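Local coordinates for protein putative enzyme related to aldose 1-epimerase (Salmonella typhimurium, PDB 2HTA) that probably interconverts the alpha and beta anomers of glucose 6-phosphate and related hexose 6-phosphates, acting as a monomeric mutarotase, at residues G196-D201 and A206-L211; F99-A102 and P108-G111; A262-M267 and D273-F278. One frame throughout, in Å; residues are numbered along the deposited sequence.

Interaction 1: G196-D201 and A206-L211; sequences GDRFID and AKEGVL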
loop_
_atom_site.group_PDB
_atom_site.type_symbol
_atom_site.label_atom_id
_atom_site.label_comp_id
_atom_site.label_asym_id
_atom_site.label_seq_id
_atom_site.Cartn_x
_atom_site.Cartn_y
_atom_site.Cartn_z
ATOM N N GLY A 196 17.028 3.117 -10.440
ATOM C CA GLY A 196 18.438 3.210 -10.095
ATOM C C GLY A 196 19.289 2.055 -10.617
ATOM O O GLY A 196 19.147 1.642 -11.784
ATOM N N ASP A 197 20.200 1.553 -9.780
ATOM C CA ASP A 197 21.187 0.602 -10.266
ATOM C C ASP A 197 21.173 -0.720 -9.497
ATOM O O ASP A 197 20.687 -1.742 -10.030
ATOM C CB ASP A 197 22.600 1.276 -10.418
ATOM C CG ASP A 197 23.124 1.969 -9.128
ATOM O OD1 ASP A 197 22.563 1.848 -7.992
ATOM O OD2 ASP A 197 24.196 2.630 -9.287
ATOM N N ARG A 198 21.715 -0.724 -8.276
ATOM C CA ARG A 198 21.825 -2.025 -7.534
ATOM C C ARG A 198 20.500 -2.472 -6.975
ATOM O O ARG A 198 19.658 -1.636 -6.573
ATOM C CB ARG A 198 22.864 -1.916 -6.431
ATOM C CG ARG A 198 24.244 -1.583 -7.051
ATOM C CD ARG A 198 25.439 -1.646 -6.039
ATOM N NE ARG A 198 26.670 -1.776 -6.854
ATOM C CZ ARG A 198 27.279 -2.933 -7.137
ATOM N NH1 ARG A 198 26.842 -4.092 -6.634
ATOM N NH2 ARG A 198 28.363 -2.913 -7.899
ATOM N N PHE A 199 20.321 -3.796 -6.883
ATOM C CA PHE A 199 19.127 -4.389 -6.310
ATOM C C PHE A 199 19.439 -5.753 -5.710
ATOM O O PHE A 199 20.472 -6.363 -6.038
ATOM C CB PHE A 199 17.984 -4.569 -7.328
ATOM C CG PHE A 199 18.346 -5.408 -8.518
ATOM C CD1 PHE A 199 18.084 -6.786 -8.513
ATOM C CD2 PHE A 199 18.893 -4.835 -9.651
ATOM C CE1 PHE A 199 18.390 -7.585 -9.628
ATOM C CE2 PHE A 199 19.198 -5.639 -10.787
ATOM C CZ PHE A 199 18.943 -7.027 -10.750
ATOM N N ILE A 200 18.592 -6.169 -4.803
ATOM C CA ILE A 200 18.666 -7.540 -4.231
ATOM C C ILE A 200 17.510 -8.284 -4.845
ATOM O O ILE A 200 16.375 -7.820 -4.785
ATOM C CB ILE A 200 18.546 -7.516 -2.691
ATOM C CG1 ILE A 200 19.769 -6.797 -2.119
ATOM C CG2 ILE A 200 18.536 -8.968 -2.099
ATOM C CD1 ILE A 200 19.482 -6.134 -0.723
ATOM N N ASP A 201 17.815 -9.418 -5.474
ATOM C CA ASP A 201 16.808 -10.239 -6.130
ATOM C C ASP A 201 16.407 -11.370 -5.187
ATOM O O ASP A 201 17.119 -12.402 -5.083
ATOM C CB ASP A 201 17.410 -10.808 -7.425
ATOM C CG ASP A 201 16.409 -11.549 -8.269
ATOM O OD1 ASP A 201 15.338 -11.877 -7.744
ATOM O OD2 ASP A 201 16.721 -11.849 -9.445
ATOM N N ALA A 206 18.730 -13.926 -3.123
ATOM C CA ALA A 206 19.125 -12.584 -2.653
ATOM C C ALA A 206 20.428 -12.077 -3.294
ATOM O O ALA A 206 21.196 -11.332 -2.688
ATOM C CB ALA A 206 19.119 -12.483 -1.143
ATOM N N LYS A 207 20.659 -12.468 -4.555
ATOM C CA LYS A 207 21.847 -12.043 -5.277
ATOM C C LYS A 207 21.700 -10.589 -5.594
ATOM O O LYS A 207 20.596 -10.120 -5.832
ATOM C CB LYS A 207 22.027 -12.800 -6.588
ATOM C CG LYS A 207 22.399 -14.285 -6.368
ATOM C CD LYS A 207 22.441 -14.995 -7.712
ATOM C CE LYS A 207 22.971 -16.357 -7.582
ATOM N NZ LYS A 207 22.719 -17.085 -8.872
ATOM N N GLU A 208 22.814 -9.898 -5.572
ATOM C CA GLU A 208 22.792 -8.460 -5.900
ATOM C C GLU A 208 23.032 -8.283 -7.395
ATOM O O GLU A 208 24.020 -8.806 -7.956
ATOM C CB GLU A 208 23.859 -7.748 -5.084
ATOM C CG GLU A 208 23.863 -6.235 -5.250
ATOM C CD GLU A 208 24.277 -5.543 -3.996
ATOM O OE1 GLU A 208 24.825 -4.452 -4.140
ATOM O OE2 GLU A 208 24.027 -6.063 -2.874
ATOM N N GLY A 209 22.130 -7.557 -8.048
ATOM C CA GLY A 209 22.241 -7.239 -9.442
ATOM C C GLY A 209 22.482 -5.765 -9.658
ATOM O O GLY A 209 22.455 -4.970 -8.730
ATOM N N VAL A 210 22.725 -5.390 -10.909
ATOM C CA VAL A 210 22.924 -3.987 -11.232
ATOM C C VAL A 210 22.184 -3.704 -12.520
ATOM O O VAL A 210 22.466 -4.353 -13.525
ATOM C CB VAL A 210 24.434 -3.635 -11.427
ATOM C CG1 VAL A 210 24.583 -2.153 -11.868
ATOM C CG2 VAL A 210 25.244 -3.837 -10.119
ATOM N N LEU A 211 21.232 -2.773 -12.476
ATOM C CA LEU A 211 20.593 -2.224 -13.704
ATOM C C LEU A 211 21.468 -1.140 -14.262
ATOM O O LEU A 211 22.135 -0.406 -13.507
ATOM C CB LEU A 211 19.183 -1.672 -13.413
ATOM C CG LEU A 211 18.109 -2.620 -12.899
ATOM C CD1 LEU A 211 16.901 -1.849 -12.482
ATOM C CD2 LEU A 211 17.706 -3.808 -13.871
#

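Interaction 2: F99-A102 and P108-G111; sequences FGPA and PSHG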
loop_
_atom_site.group_PDB
_atom_site.type_symbol
_atom_site.label_atom_id
_atom_site.label_comp_id
_atom_site.label_asym_id
_atom_site.label_seq_id
_atom_site.Cartn_x
_atom_site.Cartn_y
_atom_site.Cartn_z
ATOM N N PHE A 99 9.211 -5.145 7.878
ATOM C CA PHE A 99 8.925 -5.400 6.479
ATOM C C PHE A 99 9.413 -6.834 6.154
ATOM O O PHE A 99 10.505 -7.238 6.580
ATOM C CB PHE A 99 9.685 -4.389 5.591
ATOM C CG PHE A 99 9.562 -4.684 4.118
ATOM C CD1 PHE A 99 8.312 -4.580 3.470
ATOM C CD2 PHE A 99 10.649 -5.151 3.399
ATOM C CE1 PHE A 99 8.197 -4.871 2.104
ATOM C CE2 PHE A 99 10.530 -5.462 2.040
ATOM C CZ PHE A 99 9.275 -5.286 1.401
ATOM N N GLY A 100 8.598 -7.575 5.424
ATOM C CA GLY A 100 8.971 -8.898 4.886
ATOM C C GLY A 100 8.786 -9.983 5.953
ATOM O O GLY A 100 8.134 -9.771 6.965
ATOM N N PRO A 101 9.395 -11.140 5.748
ATOM C CA PRO A 101 9.192 -12.256 6.696
ATOM C C PRO A 101 9.580 -11.922 8.132
ATOM O O PRO A 101 10.595 -11.240 8.352
ATOM C CB PRO A 101 10.074 -13.366 6.106
ATOM C CG PRO A 101 10.194 -13.067 4.696
ATOM C CD PRO A 101 10.267 -11.516 4.610
ATOM N N ALA A 102 8.777 -12.338 9.107
ATOM C CA ALA A 102 9.061 -12.074 10.534
ATOM C C ALA A 102 10.349 -12.730 10.939
ATOM O O ALA A 102 10.628 -13.848 10.493
ATOM C CB ALA A 102 7.983 -12.660 11.423
ATOM N N PRO A 108 3.601 -13.226 11.156
ATOM C CA PRO A 108 3.360 -13.041 9.734
ATOM C C PRO A 108 4.407 -12.122 9.109
ATOM O O PRO A 108 5.138 -11.432 9.834
ATOM C CB PRO A 108 1.945 -12.385 9.691
ATOM C CG PRO A 108 1.836 -11.601 10.997
ATOM C CD PRO A 108 2.690 -12.443 12.018
ATOM N N SER A 109 4.471 -12.110 7.787
ATOM C CA SER A 109 5.187 -11.086 7.040
ATOM C C SER A 109 4.603 -9.693 7.347
ATOM O O SER A 109 3.432 -9.578 7.709
ATOM C CB SER A 109 5.043 -11.363 5.537
ATOM O OG SER A 109 6.035 -12.309 5.121
ATOM N N HIS A 110 5.432 -8.666 7.193
ATOM C CA HIS A 110 4.945 -7.259 7.115
ATOM C C HIS A 110 4.290 -6.753 8.394
ATOM O O HIS A 110 3.382 -5.882 8.352
ATOM C CB HIS A 110 4.020 -7.058 5.898
ATOM C CG HIS A 110 4.649 -7.448 4.600
ATOM N ND1 HIS A 110 5.942 -7.096 4.257
ATOM C CD2 HIS A 110 4.177 -8.184 3.567
ATOM C CE1 HIS A 110 6.234 -7.587 3.066
ATOM N NE2 HIS A 110 5.181 -8.258 2.628
ATOM N N GLY A 111 4.760 -7.258 9.549
ATOM C CA GLY A 111 4.340 -6.688 10.828
ATOM C C GLY A 111 2.984 -7.107 11.331
ATOM O O GLY A 111 2.485 -8.197 10.986
#

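Interaction 3: A262-M267 and D273-F278; sequences ALSVSM and DGYKTF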
loop_
_atom_site.group_PDB
_atom_site.type_symbol
_atom_site.label_atom_id
_atom_site.label_comp_id
_atom_site.label_asym_id
_atom_site.label_seq_id
_atom_site.Cartn_x
_atom_site.Cartn_y
_atom_site.Cartn_z
ATOM N N ALA A 262 2.182 -18.946 -11.222
ATOM C CA ALA A 262 2.183 -20.046 -10.220
ATOM C C ALA A 262 1.763 -19.565 -8.823
ATOM O O ALA A 262 0.820 -20.099 -8.192
ATOM C CB ALA A 262 3.571 -20.689 -10.147
ATOM N N LEU A 263 2.463 -18.535 -8.345
ATOM C CA LEU A 263 2.124 -17.942 -7.057
ATOM C C LEU A 263 0.752 -17.343 -7.005
ATOM O O LEU A 263 0.108 -17.418 -5.977
ATOM C CB LEU A 263 3.152 -16.892 -6.646
ATOM C CG LEU A 263 4.363 -17.427 -5.921
ATOM C CD1 LEU A 263 5.176 -16.224 -5.454
ATOM C CD2 LEU A 263 3.947 -18.274 -4.679
ATOM N N SER A 264 0.309 -16.711 -8.095
ATOM C CA SER A 264 -1.044 -16.156 -8.162
ATOM C C SER A 264 -2.098 -17.240 -7.991
ATOM O O SER A 264 -3.144 -17.049 -7.358
ATOM C CB SER A 264 -1.256 -15.435 -9.493
ATOM O OG SER A 264 -2.360 -14.554 -9.375
ATOM N N VAL A 265 -1.812 -18.401 -8.579
ATOM C CA VAL A 265 -2.683 -19.561 -8.429
ATOM C C VAL A 265 -2.714 -20.095 -7.007
ATOM O O VAL A 265 -3.783 -20.412 -6.488
ATOM C CB VAL A 265 -2.326 -20.712 -9.436
ATOM C CG1 VAL A 265 -3.115 -22.002 -9.078
ATOM C CG2 VAL A 265 -2.597 -20.290 -10.879
ATOM N N SER A 266 -1.571 -20.202 -6.352
ATOM C CA SER A 266 -1.582 -20.807 -5.015
ATOM C C SER A 266 -1.991 -19.859 -3.880
ATOM O O SER A 266 -2.340 -20.323 -2.805
ATOM C CB SER A 266 -0.238 -21.486 -4.711
ATOM O OG SER A 266 0.787 -20.511 -4.680
ATOM N N MET A 267 -1.972 -18.538 -4.114
ATOM C CA MET A 267 -2.410 -17.590 -3.099
ATOM C C MET A 267 -3.930 -17.556 -3.061
ATOM O O MET A 267 -4.568 -17.113 -4.004
ATOM C CB MET A 267 -1.848 -16.203 -3.405
ATOM C CG MET A 267 -0.339 -16.190 -3.397
ATOM S SD MET A 267 0.418 -14.649 -3.979
ATOM C CE MET A 267 -0.323 -13.540 -2.889
ATOM N N ASP A 273 -5.671 -15.385 -12.040
ATOM C CA ASP A 273 -5.073 -14.468 -13.016
ATOM C C ASP A 273 -4.812 -13.046 -12.457
ATOM O O ASP A 273 -4.546 -12.112 -13.227
ATOM C CB ASP A 273 -5.952 -14.343 -14.260
ATOM C CG ASP A 273 -5.843 -15.558 -15.158
ATOM O OD1 ASP A 273 -4.800 -16.282 -15.072
ATOM O OD2 ASP A 273 -6.784 -15.807 -15.948
ATOM N N GLY A 274 -4.906 -12.881 -11.140
ATOM C CA GLY A 274 -4.705 -11.539 -10.527
ATOM C C GLY A 274 -3.405 -10.853 -10.915
ATOM O O GLY A 274 -3.357 -9.617 -11.135
ATOM N N TYR A 275 -2.337 -11.635 -10.986
ATOM C CA TYR A 275 -1.003 -11.098 -11.304
ATOM C C TYR A 275 -0.956 -10.350 -12.629
ATOM O O TYR A 275 -0.102 -9.506 -12.814
ATOM C CB TYR A 275 0.047 -12.201 -11.318
ATOM C CG TYR A 275 -0.024 -13.036 -12.613
ATOM C CD1 TYR A 275 0.884 -12.811 -13.673
ATOM C CD2 TYR A 275 -1.030 -13.983 -12.793
ATOM C CE1 TYR A 275 0.809 -13.531 -14.862
ATOM C CE2 TYR A 275 -1.116 -14.702 -13.973
ATOM C CZ TYR A 275 -0.188 -14.476 -14.992
ATOM O OH TYR A 275 -0.293 -15.222 -16.151
ATOM N N LYS A 276 -1.880 -10.643 -13.541
ATOM C CA LYS A 276 -1.962 -9.970 -14.818
ATOM C C LYS A 276 -2.211 -8.452 -14.737
ATOM O O LYS A 276 -1.802 -7.738 -15.629
ATOM C CB LYS A 276 -3.061 -10.590 -15.682
ATOM C CG LYS A 276 -2.583 -11.953 -16.203
ATOM C CD LYS A 276 -3.596 -12.607 -17.115
ATOM C CE LYS A 276 -2.966 -13.843 -17.772
ATOM N NZ LYS A 276 -3.832 -14.419 -18.866
ATOM N N THR A 277 -2.935 -7.998 -13.712
ATOM C CA THR A 277 -3.397 -6.618 -13.700
ATOM C C THR A 277 -2.886 -5.769 -12.528
ATOM O O THR A 277 -3.447 -4.692 -12.232
ATOM C CB THR A 277 -4.927 -6.532 -13.803
ATOM O OG1 THR A 277 -5.521 -7.374 -12.801
ATOM C CG2 THR A 277 -5.356 -7.012 -15.215
ATOM N N PHE A 278 -1.784 -6.207 -11.914
ATOM C CA PHE A 278 -1.094 -5.313 -10.978
ATOM C C PHE A 278 0.409 -5.433 -11.007
ATOM O O PHE A 278 0.972 -6.473 -11.429
ATOM C CB PHE A 278 -1.644 -5.470 -9.548
ATOM C CG PHE A 278 -1.103 -6.686 -8.802
ATOM C CD1 PHE A 278 0.097 -6.622 -8.075
ATOM C CD2 PHE A 278 -1.812 -7.894 -8.830
ATOM C CE1 PHE A 278 0.590 -7.744 -7.396
ATOM C CE2 PHE A 278 -1.329 -9.025 -8.122
ATOM C CZ PHE A 278 -0.150 -8.931 -7.408
#

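Interaction 1: G196-D201 and A206-L211
Leu211 N reaches Asp197 O at 2.7 Å along a nearly straight N-H line (171°). The same oxygen also takes a CA-H...O contact from Val210, so two neighbouring residues close on it at the end of the hairpin away from its turn. Farther along, Phe199 and Gly209 form a hydrogen-bonded antiparallel pair, with Gly209 N to Phe199 O at 2.9 Å and Phe199 N to Gly209 O at 3.1 Å. Chi1 of 58° sets CG of Phe199 between the backbone N and the carbonyl carbon and folds the ring across the partner strand at Gly209. Gly209 CA then lies over the ring face, 3.8 Å from its centroid, in a CH-pi contact. Leu211 CG meets Phe199 CE2 at 3.8 Å. These strands, 198-201 and 207-210, make a beta hairpin at the surface, and strand 222-226 continues the sheet beyond 198-201. On the face carrying Arg198, Ile200, Glu208 and Val210, the extended arginine chain bears a guanidinium with Val210 CG2 over its centre. Its NH1 forms a salt bridge to Glu208 OE1 at 3.2 Å. That oxygen lies near the guanidinium plane, but NH1 comes to it from the anti side, well out of the carboxylate plane, and the guanidinium and carboxylate planes are 64° apart. Nearer the turn, Ile200 CG2 touches Ala206 CB at 3.7 Å. Asp201 directs its carboxylate away from the opposite strand, to Asn204 and, as a salt bridge, to Arg224; its side chain is about 6 Å from that of Asp223, which probably binds substrate, as in related enzymes.

Interaction 2: F99-A102 and P108-G111
Gly100 and His110 hold together the neck of an irregular loop that runs between strands 94-95 and 119-125 of this putative mutarotase, whose family has the galactose mutarotase-like beta-sandwich fold. The tight part lies here: His110 N donates to Gly100 O at 2.9 Å, and Ser109 CA brings a CA-H...O contact to the same oxygen. With CG anti to its carbonyl carbon (chi1 -56°), the histidine turns its ring back over the neck, and ND1 comes within 2.9 Å of Gly100 N. Outside the two segments, Phe99 touches Glu282 while His110 sets its ring edge-to-face with that of His179, both inferred active-site residues, and Ser109 O accepts a bond from Arg114, a probable substrate-binding residue; the contact is thus consistent with a second-shell role. Toward the exposed Pro101 and Pro108 this polar grip gives way to van der Waals contacts between the segments: Ser109 OG lies 3.5 Å from Pro101 CA, and Ala102 CB rests 3.5 Å from Pro108 O, an oxygen that also accepts a bond from Trp98. The side chains of Phe99 and His110 lie side by side, pointing the same way, and their rings meet obliquely, planes 36° apart; Phe99 CE1 meets His110 CE1, and CD1 meets ND1, each at 3.5 Å.

Interaction 3: A262-M267 and D273-F278
Ser264 and Tyr275 face one another across the link between helix 260-266 and strand 278-286, a short loop whose latter part is the 3-10 segment 274-276. Both side chains start out toward the opposite segment, and their CA atoms are 6.0 Å apart. The serine divides its work between its two side-chain atoms. Its CB takes the apolar role and meets the tyrosine ring obliquely, with CD2 as the nearest ring atom at 3.6 Å. Its OG, placed anti to the backbone N (chi1 -161°), is turned to the tyrosine backbone, where Tyr275 N donates a weak bond of 3.3 Å to the oxygen at an N-H...O angle of 152°. The single proton of the hydroxyl can serve Asp272 O in the intervening loop, the stronger partner, or be shared with Pro271 O. One small polar group on a buried helix residue therefore meets both the loop and the 3-10 segment.

For Tyr275, chi1 of 77° puts CG between its own N and carbonyl carbon, bringing the CD2 side of the ring against Ser264 CB. One face of the ring is occupied by the neighbouring Lys276, whose CG lies 3.7 Å above the plane, offset toward the rim. Lys276 N bonds to Asp273 O at 3.1 Å, the i+3 spacing of a 3-10 turn. Asn258, the last residue of strand 253-258, binds both Tyr275 O and Phe278 O, linking the 3-10 segment and the start of strand 278-286. Nearer the loop, Ser264 OG lies 3.5 Å from Gly274 N.

From the N terminus, interaction 2 comes first and draws together the two sides of a loop between strands 94-95 and 119-125, with five residues between its segments. Interaction 1 follows, closing a four-residue turn in the hairpin of strands 198-201 and 207-210. Interaction 3 comes last, closing the five-residue link between helix 260-266 and the approach to strand 278-286. The three lie in series, with none nested or crossed, and none touches another: their centres are 20 to 24 Å apart. Strand 278-286 relates two of them, since interaction 3 leads into it and Phe99 of interaction 2 packs on it. The hairpin belongs to the same branched sheet, at its periphery.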